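Local coordinates for aspartate aminotransferase (Rhodobacter sphaeroides, PDB 3NRA), which probably catalyses the pyridoxal-phosphate-dependent transfer of an amino group from L-aspartate to 2-oxoglutarate, giving oxaloacetate and L-glutamate, at residues 81-86 and 293-298; 224-229 and 314-319; 233-238 and 245-250. One frame throughout, in Å; residues are numbered along the deposited sequence.

Contact 1: residues 81-86 and 293-298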
loop_
_atom_site.group_PDB
_atom_site.type_symbol
_atom_site.label_atom_id
_atom_site.label_comp_id
_atom_site.label_asym_id
_atom_site.label_seq_id
_atom_site.Cartn_x
_atom_site.Cartn_y
_atom_site.Cartn_z
ATOM N N LEU B 81 6.452 -12.234 12.043
ATOM C CA LEU B 81 6.036 -12.740 13.357
ATOM C C LEU B 81 6.996 -12.322 14.476
ATOM O O LEU B 81 6.575 -11.817 15.493
ATOM C CB LEU B 81 5.932 -14.265 13.323
ATOM C CG LEU B 81 5.362 -14.969 14.577
ATOM C CD1 LEU B 81 3.921 -14.516 14.876
ATOM C CD2 LEU B 81 5.435 -16.515 14.389
ATOM N N GLY B 82 8.286 -12.532 14.269
ATOM C CA GLY B 82 9.297 -12.121 15.259
ATOM C C GLY B 82 9.203 -10.635 15.641
ATOM O O GLY B 82 9.336 -10.284 16.809
ATOM N N ILE B 83 8.906 -9.776 14.666
ATOM C CA ILE B 83 8.835 -8.338 14.900
ATOM C C ILE B 83 7.521 -7.997 15.618
ATOM O O ILE B 83 7.498 -7.201 16.559
ATOM C CB ILE B 83 9.028 -7.540 13.568
ATOM C CG1 ILE B 83 10.442 -7.801 13.020
ATOM C CG2 ILE B 83 8.850 -6.028 13.793
ATOM C CD1 ILE B 83 10.662 -7.317 11.633
ATOM N N ARG B 84 6.441 -8.652 15.235
ATOM C CA ARG B 84 5.197 -8.487 15.987
ATOM C C ARG B 84 5.333 -8.889 17.471
ATOM O O ARG B 84 4.898 -8.147 18.357
ATOM C CB ARG B 84 4.072 -9.247 15.332
ATOM C CG ARG B 84 3.477 -8.502 14.189
ATOM C CD ARG B 84 2.264 -9.180 13.689
ATOM N NE ARG B 84 2.606 -10.353 12.895
ATOM C CZ ARG B 84 2.075 -11.584 13.012
ATOM N NH1 ARG B 84 1.136 -11.883 13.927
ATOM N NH2 ARG B 84 2.482 -12.532 12.172
ATOM N N ASP B 85 5.989 -10.022 17.728
ATOM C CA ASP B 85 6.278 -10.455 19.086
ATOM C C ASP B 85 7.169 -9.475 19.878
ATOM O O ASP B 85 6.993 -9.327 21.075
ATOM C CB ASP B 85 6.923 -11.854 19.081
ATOM C CG ASP B 85 5.936 -12.967 18.716
ATOM O OD1 ASP B 85 4.693 -12.746 18.798
ATOM O OD2 ASP B 85 6.413 -14.074 18.364
ATOM N N LEU B 86 8.134 -8.849 19.214
ATOM C CA LEU B 86 8.949 -7.792 19.845
ATOM C C LEU B 86 8.089 -6.553 20.131
ATOM O O LEU B 86 8.232 -5.928 21.167
ATOM C CB LEU B 86 10.124 -7.367 18.961
ATOM C CG LEU B 86 11.519 -7.935 19.185
ATOM C CD1 LEU B 86 12.449 -7.363 18.090
ATOM C CD2 LEU B 86 12.097 -7.630 20.616
ATOM N N VAL B 293 13.354 -2.367 10.334
ATOM C CA VAL B 293 13.696 -1.161 11.119
ATOM C C VAL B 293 12.859 -1.056 12.404
ATOM O O VAL B 293 13.296 -0.422 13.376
ATOM C CB VAL B 293 13.573 0.169 10.319
ATOM C CG1 VAL B 293 14.385 0.095 9.002
ATOM C CG2 VAL B 293 12.105 0.525 10.071
ATOM N N LEU B 294 11.696 -1.711 12.421
ATOM C CA LEU B 294 10.825 -1.726 13.594
ATOM C C LEU B 294 11.398 -2.484 14.769
ATOM O O LEU B 294 10.920 -2.311 15.884
ATOM C CB LEU B 294 9.442 -2.327 13.244
ATOM C CG LEU B 294 8.627 -1.541 12.207
ATOM C CD1 LEU B 294 7.394 -2.321 11.791
ATOM C CD2 LEU B 294 8.242 -0.166 12.770
ATOM N N ARG B 295 12.437 -3.307 14.544
ATOM C CA ARG B 295 13.149 -3.951 15.664
ATOM C C ARG B 295 13.744 -2.920 16.655
ATOM O O ARG B 295 13.912 -3.220 17.863
ATOM C CB ARG B 295 14.239 -4.892 15.141
ATOM C CG ARG B 295 13.697 -6.071 14.325
ATOM C CD ARG B 295 14.781 -7.171 14.087
ATOM N NE ARG B 295 14.191 -8.371 13.464
ATOM C CZ ARG B 295 14.189 -8.646 12.149
ATOM N NH1 ARG B 295 14.788 -7.840 11.257
ATOM N NH2 ARG B 295 13.575 -9.752 11.717
ATOM N N GLY B 296 14.025 -1.706 16.147
ATOM C CA GLY B 296 14.533 -0.598 16.965
ATOM C C GLY B 296 13.463 0.333 17.562
ATOM O O GLY B 296 13.799 1.227 18.337
ATOM N N TRP B 297 12.193 0.149 17.171
ATOM C CA TRP B 297 11.139 1.079 17.518
ATOM C C TRP B 297 10.761 0.905 18.984
ATOM O O TRP B 297 10.493 -0.232 19.443
ATOM C CB TRP B 297 9.903 0.865 16.622
ATOM C CG TRP B 297 8.834 1.947 16.753
ATOM C CD1 TRP B 297 9.029 3.268 17.059
ATOM C CD2 TRP B 297 7.417 1.803 16.504
ATOM N NE1 TRP B 297 7.814 3.942 17.061
ATOM C CE2 TRP B 297 6.818 3.068 16.727
ATOM C CE3 TRP B 297 6.604 0.731 16.152
ATOM C CZ2 TRP B 297 5.454 3.278 16.599
ATOM C CZ3 TRP B 297 5.238 0.933 16.043
ATOM C CH2 TRP B 297 4.678 2.188 16.258
ATOM N N PHE B 298 10.779 2.024 19.718
ATOM C CA PHE B 298 10.615 2.060 21.195
ATOM C C PHE B 298 11.810 1.475 21.954
ATOM O O PHE B 298 11.725 1.248 23.155
ATOM C CB PHE B 298 9.299 1.383 21.640
ATOM C CG PHE B 298 8.092 2.212 21.411
ATOM C CD1 PHE B 298 7.780 3.253 22.278
ATOM C CD2 PHE B 298 7.261 1.975 20.336
ATOM C CE1 PHE B 298 6.670 4.031 22.074
ATOM C CE2 PHE B 298 6.145 2.744 20.134
ATOM C CZ PHE B 298 5.847 3.779 20.998
#
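The first torsion of I83 (chi1 -64°) sets CG1 beside the backbone N and CG2 anti to it, which turns one branch to each of two neighbours, R295 and L294. R295 in turn runs extended from CG to NE and lays its guanidinium across the isoleucine. The pair joins helix 81-95 to the 3-10 turn at 294-296, in the loop between helices 288-291 and 304-324 of this PLP-dependent aminotransferase fold, whose seven-stranded mixed sheet borders the contact through strand 105-108. I107 of that strand touches both I83 and L294. A beta-branched residue suits position 83 because its two arms serve two neighbours, CG1 and CD1 on R295 and CG2 on L294. The inner arm is purely apolar, I83 CG2 resting on L294 CB at 3.8 Å, and the two side chains cross at about a right angle. The outer arm works differently. I83 CD1 sits 3.7 Å above the guanidinium plane of R295, over its centre, and covers one face of the group, while NH1 bonds to Q72. An arginine fits this partly exposed place because its chain offers methylenes to the helix and its charged end can still find polar partners. The backbone O of R295 also receives R90 NH1, from further along helix 81-95. Toward the surface, L86 CD1 comes within 4.2 Å of R295 CG.

Contact 2: residues 224-229 and 314-319; sequences LRYAGA and AIRDEL
Y226 and R316 carry the whole direct contact, and its apolar component is a CH-pi interaction. R316 CD lies over one face of the Y226 ring, 4.2 Å from the centroid and 18° off the ring normal, displaced toward the CD2-CE2 rim. The two side chains slide past each other in opposite directions, so the guanidinium ends up beside the root of the tyrosine: R316 NH1 is 3.5 Å from Y226 CB. Ring and guanidinium planes stand 51° apart, too steep for a flat stack. The arginine gets there with CG anti to the backbone N (chi1 -176°) and a bend at chi3 that turns its head back toward the base of the ring.

In the fold, helix 304-324 here meets the long loop between strands 214-218 and 245-249, where Y226 to A229 form a type II beta turn. G228 has a positive phi, which glycine adopts most easily. The tyrosine suits its buried place because the ring packs against H312 and Q313 of the helix while its OH bonds to the backbone O of G337.

The polar interactions hold the arginine head. D317, next along the helix, is gripped side-on: R316 NE and NH2 both donate to D317 OD1 as parts of one salt bridge, and the bond from R316 NH2 to D317 OD1, at 2.8 Å, uses the syn lone pair. R316 NH1 bonds to the backbone O of P334. Water links the segments as well, one molecule accepting from R316 NH2 at 3.2 Å and donating to A227 O at 3.0 Å. Within the loop, R225 NH1 donates to A229 O, 3.0 Å away, linking the residue before the turn to the turn's last residue.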
loop_
_atom_site.group_PDB
_atom_site.type_symbol
_atom_site.label_atom_id
_atom_site.label_comp_id
_atom_site.label_asym_id
_atom_site.label_seq_id
_atom_site.Cartn_x
_atom_site.Cartn_y
_atom_site.Cartn_z
ATOM N N LEU B 224 5.382 12.044 20.307
ATOM C CA LEU B 224 6.075 13.322 20.375
ATOM C C LEU B 224 5.295 14.251 21.283
ATOM O O LEU B 224 4.701 15.198 20.827
ATOM C CB LEU B 224 6.244 13.932 18.982
ATOM C CG LEU B 224 7.295 15.051 18.917
ATOM C CD1 LEU B 224 8.695 14.402 18.772
ATOM C CD2 LEU B 224 7.018 16.023 17.766
ATOM N N ARG B 225 5.342 13.973 22.587
ATOM C CA ARG B 225 4.449 14.615 23.579
ATOM C C ARG B 225 5.257 15.630 24.379
ATOM O O ARG B 225 6.292 15.297 24.930
ATOM C CB ARG B 225 3.827 13.550 24.509
ATOM C CG ARG B 225 2.941 14.112 25.659
ATOM C CD ARG B 225 2.305 12.998 26.530
ATOM N NE ARG B 225 3.298 12.067 27.082
ATOM C CZ ARG B 225 4.077 12.285 28.148
ATOM N NH1 ARG B 225 3.987 13.403 28.869
ATOM N NH2 ARG B 225 4.968 11.364 28.495
ATOM N N TYR B 226 4.792 16.878 24.405
ATOM C CA TYR B 226 5.567 17.961 24.987
ATOM C C TYR B 226 5.525 17.935 26.516
ATOM O O TYR B 226 4.597 17.391 27.120
ATOM C CB TYR B 226 5.119 19.317 24.414
ATOM C CG TYR B 226 5.426 19.403 22.936
ATOM C CD1 TYR B 226 6.738 19.336 22.480
ATOM C CD2 TYR B 226 4.400 19.391 21.988
ATOM C CE1 TYR B 226 7.031 19.324 21.125
ATOM C CE2 TYR B 226 4.674 19.394 20.647
ATOM C CZ TYR B 226 6.002 19.344 20.213
ATOM O OH TYR B 226 6.283 19.327 18.895
ATOM N N ALA B 227 6.589 18.452 27.126
ATOM C CA ALA B 227 6.746 18.412 28.591
ATOM C C ALA B 227 5.564 19.102 29.252
ATOM O O ALA B 227 5.192 20.208 28.873
ATOM C CB ALA B 227 8.060 19.086 29.012
ATOM N N GLY B 228 4.922 18.413 30.182
ATOM C CA GLY B 228 3.733 18.962 30.832
ATOM C C GLY B 228 2.457 18.842 29.997
ATOM O O GLY B 228 1.430 19.488 30.318
ATOM N N ALA B 229 2.487 18.031 28.936
ATOM C CA ALA B 229 1.256 17.640 28.263
ATOM C C ALA B 229 0.849 16.261 28.797
ATOM O O ALA B 229 1.693 15.396 29.002
ATOM C CB ALA B 229 1.448 17.601 26.768
ATOM N N ALA B 314 11.143 23.706 21.513
ATOM C CA ALA B 314 11.783 25.016 21.314
ATOM C C ALA B 314 11.289 25.673 20.025
ATOM O O ALA B 314 10.989 26.875 20.007
ATOM C CB ALA B 314 13.312 24.885 21.319
ATOM N N ILE B 315 11.136 24.876 18.968
ATOM C CA ILE B 315 10.597 25.370 17.700
ATOM C C ILE B 315 9.121 25.758 17.856
ATOM O O ILE B 315 8.719 26.869 17.474
ATOM C CB ILE B 315 10.702 24.324 16.579
ATOM C CG1 ILE B 315 12.172 24.021 16.249
ATOM C CG2 ILE B 315 9.989 24.825 15.331
ATOM C CD1 ILE B 315 12.335 22.843 15.345
ATOM N N ARG B 316 8.332 24.843 18.424
ATOM C CA ARG B 316 6.938 25.128 18.770
ATOM C C ARG B 316 6.785 26.493 19.438
ATOM O O ARG B 316 5.974 27.323 18.991
ATOM C CB ARG B 316 6.390 24.053 19.701
ATOM C CG ARG B 316 4.902 24.205 20.048
ATOM C CD ARG B 316 4.533 23.399 21.297
ATOM N NE ARG B 316 5.072 23.993 22.518
ATOM C CZ ARG B 316 4.781 23.580 23.760
ATOM N NH1 ARG B 316 3.924 22.576 23.978
ATOM N NH2 ARG B 316 5.330 24.199 24.802
ATOM N N ASP B 317 7.572 26.741 20.478
ATOM C CA ASP B 317 7.401 27.950 21.303
ATOM C C ASP B 317 7.788 29.238 20.580
ATOM O O ASP B 317 7.141 30.274 20.763
ATOM C CB ASP B 317 8.218 27.843 22.604
ATOM C CG ASP B 317 7.663 26.798 23.578
ATOM O OD1 ASP B 317 6.548 26.292 23.356
ATOM O OD2 ASP B 317 8.367 26.487 24.562
ATOM N N GLU B 318 8.877 29.208 19.821
ATOM C CA GLU B 318 9.289 30.402 19.080
ATOM C C GLU B 318 8.348 30.664 17.911
ATOM O O GLU B 318 8.030 31.785 17.645
ATOM C CB GLU B 318 10.746 30.337 18.603
ATOM C CG GLU B 318 11.295 31.751 18.204
ATOM C CD GLU B 318 12.788 31.761 17.833
ATOM O OE1 GLU B 318 13.374 30.671 17.630
ATOM O OE2 GLU B 318 13.365 32.863 17.744
ATOM N N LEU B 319 7.880 29.619 17.237
ATOM C CA LEU B 319 6.877 29.826 16.177
ATOM C C LEU B 319 5.605 30.410 16.734
ATOM O O LEU B 319 5.018 31.289 16.118
ATOM C CB LEU B 319 6.556 28.545 15.419
ATOM C CG LEU B 319 7.563 28.058 14.356
ATOM C CD1 LEU B 319 6.856 27.161 13.363
ATOM C CD2 LEU B 319 8.243 29.183 13.613
HETATM O O HOH W 1 4.154 22.559 27.325
#

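Contact 3: residues 233-238 and 245-250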
loop_
_atom_site.group_PDB
_atom_site.type_symbol
_atom_site.label_atom_id
_atom_site.label_comp_id
_atom_site.label_asym_id
_atom_site.label_seq_id
_atom_site.Cartn_x
_atom_site.Cartn_y
_atom_site.Cartn_z
ATOM N N HIS B 233 -4.979 7.254 26.442
ATOM C CA HIS B 233 -5.185 6.265 25.399
ATOM C C HIS B 233 -6.567 5.661 25.511
ATOM O O HIS B 233 -6.854 4.927 26.452
ATOM C CB HIS B 233 -4.135 5.166 25.517
ATOM C CG HIS B 233 -2.740 5.646 25.333
ATOM N ND1 HIS B 233 -2.110 5.637 24.107
ATOM C CD2 HIS B 233 -1.829 6.112 26.225
ATOM C CE1 HIS B 233 -0.885 6.121 24.239
ATOM N NE2 HIS B 233 -0.683 6.407 25.517
ATOM N N LEU B 234 -7.409 5.935 24.513
ATOM C CA LEU B 234 -8.792 5.394 24.467
ATOM C C LEU B 234 -8.842 3.902 24.741
ATOM O O LEU B 234 -9.707 3.441 25.455
ATOM C CB LEU B 234 -9.440 5.678 23.099
ATOM C CG LEU B 234 -10.935 5.322 23.001
ATOM C CD1 LEU B 234 -11.724 6.158 23.983
ATOM C CD2 LEU B 234 -11.464 5.520 21.571
ATOM N N ARG B 235 -7.890 3.155 24.174
ATOM C CA ARG B 235 -7.894 1.668 24.260
ATOM C C ARG B 235 -7.676 1.102 25.654
ATOM O O ARG B 235 -7.918 -0.073 25.868
ATOM C CB ARG B 235 -6.830 1.065 23.306
ATOM C CG ARG B 235 -5.382 1.165 23.797
ATOM C CD ARG B 235 -4.408 0.698 22.686
ATOM N NE ARG B 235 -4.720 -0.673 22.306
ATOM C CZ ARG B 235 -4.257 -1.766 22.899
ATOM N NH1 ARG B 235 -3.305 -1.703 23.844
ATOM N NH2 ARG B 235 -4.729 -2.961 22.516
ATOM N N ALA B 236 -7.151 1.927 26.563
ATOM C CA ALA B 236 -6.974 1.570 27.958
ATOM C C ALA B 236 -8.145 1.995 28.856
ATOM O O ALA B 236 -8.159 1.647 30.032
ATOM C CB ALA B 236 -5.644 2.169 28.500
ATOM N N GLU B 237 -9.131 2.721 28.321
ATOM C CA GLU B 237 -10.332 3.127 29.153
ATOM C C GLU B 237 -11.149 1.934 29.663
ATOM O O GLU B 237 -11.497 1.054 28.910
ATOM C CB GLU B 237 -11.253 4.058 28.361
ATOM C CG GLU B 237 -10.713 5.424 28.154
ATOM C CD GLU B 237 -10.567 6.221 29.441
ATOM O OE1 GLU B 237 -11.440 6.101 30.348
ATOM O OE2 GLU B 237 -9.564 6.947 29.558
ATOM N N ALA B 238 -11.446 1.916 30.956
ATOM C CA ALA B 238 -12.273 0.827 31.558
ATOM C C ALA B 238 -13.691 0.695 30.904
ATOM O O ALA B 238 -14.242 -0.416 30.813
ATOM C CB ALA B 238 -12.401 1.039 33.092
ATOM N N VAL B 245 -12.125 -1.412 19.511
ATOM C CA VAL B 245 -11.207 -0.345 19.290
ATOM C C VAL B 245 -10.051 -0.846 18.428
ATOM O O VAL B 245 -9.509 -1.933 18.654
ATOM C CB VAL B 245 -10.668 0.227 20.610
ATOM C CG1 VAL B 245 -9.685 1.384 20.337
ATOM C CG2 VAL B 245 -11.831 0.684 21.535
ATOM N N VAL B 246 -9.706 -0.058 17.429
ATOM C CA VAL B 246 -8.478 -0.231 16.685
ATOM C C VAL B 246 -7.676 1.054 16.834
ATOM O O VAL B 246 -8.198 2.135 16.627
ATOM C CB VAL B 246 -8.767 -0.527 15.216
ATOM C CG1 VAL B 246 -7.480 -0.581 14.396
ATOM C CG2 VAL B 246 -9.540 -1.847 15.104
ATOM N N THR B 247 -6.434 0.925 17.270
ATOM C CA THR B 247 -5.529 2.047 17.394
ATOM C C THR B 247 -4.491 1.900 16.332
ATOM O O THR B 247 -3.987 0.793 16.100
ATOM C CB THR B 247 -4.856 2.064 18.759
ATOM O OG1 THR B 247 -5.859 2.052 19.783
ATOM C CG2 THR B 247 -3.976 3.320 18.941
ATOM N N ILE B 248 -4.172 2.998 15.661
ATOM C CA ILE B 248 -3.152 2.981 14.634
ATOM C C ILE B 248 -2.103 4.023 14.939
ATOM O O ILE B 248 -2.404 5.058 15.472
ATOM C CB ILE B 248 -3.738 3.150 13.194
ATOM C CG1 ILE B 248 -4.236 4.559 12.931
ATOM C CG2 ILE B 248 -4.915 2.137 12.943
ATOM C CD1 ILE B 248 -4.881 4.714 11.483
HETATM N N MSE B 249 -0.855 3.676 14.681
HETATM C CA MSE B 249 0.240 4.586 14.800
HETATM C C MSE B 249 1.468 3.947 14.171
HETATM O O MSE B 249 1.428 2.805 13.730
HETATM C CB MSE B 249 0.525 4.943 16.282
HETATM C CG MSE B 249 0.817 3.750 17.179
HETATM SE SE MSE B 249 1.041 4.273 18.987
HETATM C CE MSE B 249 2.626 5.369 18.770
ATOM N N GLY B 250 2.554 4.709 14.105
ATOM C CA GLY B 250 3.782 4.213 13.537
ATOM C C GLY B 250 4.937 5.208 13.678
ATOM O O GLY B 250 4.779 6.257 14.292
HETATM O O HOH W 2 -6.029 4.002 22.128
HETATM O O HOH W 3 -6.636 -0.787 20.106
#
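R235 and T247 cross at about a right angle, the aliphatic part of the arginine passing over the threonine hydroxyl. R235 CD lies 3.5 Å from T247 OG1, and R235 CB is 3.8 Å from the same oxygen. CG of R235 sits between the backbone N and the carbonyl carbon (chi1 76°), and a bend at chi3 then turns the guanidinium so that T247 OG1 lies at its edge, near its plane. V245, two residues back along the strand and so on the same side, packs against the base of the arginine side chain, its CG1 4.1 Å from R235 CB. A compact valine fits this buried spot, and the threonine hydroxyl gives both waters a partner in a buried place.

Two waters fill the join. One accepts from R235 N at 2.9 Å and bonds to T247 OG1; the other accepts from R235 NE, also at 2.9 Å, and bonds to T247 OG1 at 3.0 Å. Thus the 3-10 turn 234-236 is fastened to strand 245-249, in the interior of the seven-stranded sheet. Beyond the contact, R235 NH2 donates to P98 O and NH1 to T95 OG1. A leucine in place of R235 would probably leave the P98 carbonyl without this donor and the second water without its NE partner.

The buried positive charge is probably stabilised by neutral acceptors, the P98 carbonyl, the T95 hydroxyl and a water, and water, not direct bonding, joins R235 NE to the threonine.

Overall arrangement
Following the chain from the N terminus, the first segment met is 81-86, at the start of helix 81-95; residues 293-298 later close its loop, the longest, in contact 1. Within this span lie both segments of contact 3, 233-238 and 245-250, which close a short loop. Contact 2 opens at 224-229, just before contact 3, and closes at 314-319, beyond contact 1; it therefore crosses contact 1 and also encloses contact 3. Contacts 1 and 3 touch, W297 CH2 lying 3.5 Å from G250 CA. Contact 1 ties helix 81-95 to the loop before helix 304-324, contact 2 ties that helix to the loop after strand 214-218, and contact 3 ties the same loop to strand 245-249.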